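Local coordinates for uncharacterized GST-like proteinprotein (Pseudomonas syringae pv. tomato, PDB 3IC8) that is of unknown function but has glutathione S-transferase-like N- and C-terminal domains and may bind glutathione, at residues R72-Q75 and A81-P84. Numbering follows the deposited sequence.
Sequences RLEQ and AFYP
Glu74, on helix 66-76 of the glutathione S-transferase-like N-terminal domain, reaches across to the linker that follows and grips two successive backbone amides with its carboxylate. Glu74 OE2 accepts the N-H of Phe82 (N to OE2 2.9 Å) through its syn lone pair, with a bent N-H...O angle of 143°. The second bond, from Tyr83 N to Glu74 OE1, is longer at 3.2 Å but straighter; it also arrives on the syn side, with the donor tilted 29° out of the carboxylate plane. Each oxygen thus takes one amide, which fixes the rotation of the carboxylate. CG stands anti to the backbone N (chi1 -173°), sending the chain off the helix toward the linker, and a bend at chi2 turns the carboxylate to face both amides. OE2 also forms a salt bridge with Lys25 of helix 16-25, probably steadying the negative charge.

Carbon atoms of the linker pack around this carboxylate. The methyl of Ala81 (CB) lies 3.6 Å from Glu74 OE1, and the same oxygen approaches the edge of the Tyr83 ring, in its plane, 3.7 Å from CD1. The carboxylate plane runs nearly parallel to that of the Phe82 ring, with Glu74 OE2 3.3 Å from Phe82 CB.

Apolar packing continues on the buried side, where Leu73 CD1 meets the edge of the Phe82 ring, 4.0 Å from CE2. Beyond the two segments this ring also meets Phe24 and touches Met21 and Ile180, so it is wedged between helices 16-25, 66-76 and 180-193. Tyr83 lies in a cation-pi contact with Arg71.

The carboxylate of helix 66-76 thus holds the linker's backbone, while Phe82 reaches helix 180-193 and shares a backbone hydrogen bond with Ile180, as befits the interdomain linker of a glutathione S-transferase-like fold.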
loop_
_atom_site.group_PDB
_atom_site.type_symbol
_atom_site.label_atom_id
_atom_site.label_comp_id
_atom_site.label_asym_id
_atom_site.label_seq_id
_atom_site.Cartn_x
_atom_site.Cartn_y
_atom_site.Cartn_z
ATOM N N ARG A 72 -17.077 -26.696 0.324
ATOM C CA ARG A 72 -16.120 -27.628 0.854
ATOM C C ARG A 72 -15.060 -26.929 1.644
ATOM O O ARG A 72 -14.631 -27.418 2.637
ATOM C CB ARG A 72 -15.511 -28.456 -0.254
ATOM C CG ARG A 72 -14.541 -29.470 0.203
ATOM C CD ARG A 72 -15.091 -30.257 1.349
ATOM N NE ARG A 72 -14.165 -31.240 1.878
ATOM C CZ ARG A 72 -13.382 -31.047 2.921
ATOM N NH1 ARG A 72 -13.387 -29.912 3.556
ATOM N NH2 ARG A 72 -12.591 -31.995 3.333
ATOM N N LEU A 73 -14.638 -25.774 1.182
ATOM C CA LEU A 73 -13.683 -24.966 1.898
ATOM C C LEU A 73 -14.211 -24.484 3.227
ATOM O O LEU A 73 -13.517 -24.463 4.199
ATOM C CB LEU A 73 -13.277 -23.774 1.061
ATOM C CG LEU A 73 -12.307 -24.040 -0.075
ATOM C CD1 LEU A 73 -11.917 -22.785 -0.765
ATOM C CD2 LEU A 73 -11.102 -24.821 0.363
ATOM N N GLU A 74 -15.465 -24.088 3.225
ATOM C CA GLU A 74 -16.143 -23.588 4.376
ATOM C C GLU A 74 -16.194 -24.660 5.430
ATOM O O GLU A 74 -16.102 -24.381 6.588
ATOM C CB GLU A 74 -17.540 -23.117 3.982
ATOM C CG GLU A 74 -18.291 -22.429 5.058
ATOM C CD GLU A 74 -18.287 -20.939 4.923
ATOM O OE1 GLU A 74 -19.230 -20.289 5.367
ATOM O OE2 GLU A 74 -17.335 -20.412 4.371
ATOM N N GLN A 75 -16.380 -25.890 5.007
ATOM C CA GLN A 75 -16.287 -27.022 5.881
ATOM C C GLN A 75 -14.876 -27.231 6.429
ATOM O O GLN A 75 -14.706 -27.474 7.599
ATOM C CB GLN A 75 -16.805 -28.267 5.169
ATOM C CG GLN A 75 -16.428 -29.577 5.785
ATOM C CD GLN A 75 -16.812 -30.750 4.933
ATOM O OE1 GLN A 75 -16.254 -31.820 5.053
ATOM N NE2 GLN A 75 -17.770 -30.551 4.065
ATOM N N ALA A 81 -15.586 -16.575 6.908
ATOM C CA ALA A 81 -16.632 -17.267 6.204
ATOM C C ALA A 81 -16.992 -16.692 4.871
ATOM O O ALA A 81 -17.161 -15.515 4.714
ATOM C CB ALA A 81 -17.845 -17.369 7.052
ATOM N N PHE A 82 -17.105 -17.582 3.916
ATOM C CA PHE A 82 -17.696 -17.305 2.639
ATOM C C PHE A 82 -19.151 -16.956 2.774
ATOM O O PHE A 82 -19.630 -16.134 2.066
ATOM C CB PHE A 82 -17.553 -18.486 1.710
ATOM C CG PHE A 82 -16.220 -18.605 1.089
ATOM C CD1 PHE A 82 -15.579 -17.523 0.608
ATOM C CD2 PHE A 82 -15.606 -19.803 1.007
ATOM C CE1 PHE A 82 -14.385 -17.654 0.057
ATOM C CE2 PHE A 82 -14.421 -19.908 0.455
ATOM C CZ PHE A 82 -13.813 -18.843 -0.008
ATOM N N TYR A 83 -19.867 -17.579 3.690
ATOM C CA TYR A 83 -21.264 -17.249 3.865
ATOM C C TYR A 83 -21.626 -16.830 5.251
ATOM O O TYR A 83 -22.001 -17.630 6.046
ATOM C CB TYR A 83 -22.112 -18.446 3.515
ATOM C CG TYR A 83 -21.820 -19.018 2.189
ATOM C CD1 TYR A 83 -20.880 -19.988 2.046
ATOM C CD2 TYR A 83 -22.485 -18.592 1.076
ATOM C CE1 TYR A 83 -20.612 -20.497 0.874
ATOM C CE2 TYR A 83 -22.217 -19.115 -0.114
ATOM C CZ TYR A 83 -21.272 -20.067 -0.208
ATOM O OH TYR A 83 -20.977 -20.618 -1.391
ATOM N N PRO A 84 -21.573 -15.554 5.516
ATOM C CA PRO A 84 -21.757 -15.018 6.850
ATOM C C PRO A 84 -23.119 -15.302 7.435
ATOM O O PRO A 84 -24.088 -15.218 6.720
ATOM C CB PRO A 84 -21.630 -13.532 6.608
ATOM C CG PRO A 84 -20.995 -13.410 5.392
ATOM C CD PRO A 84 -21.387 -14.488 4.556
#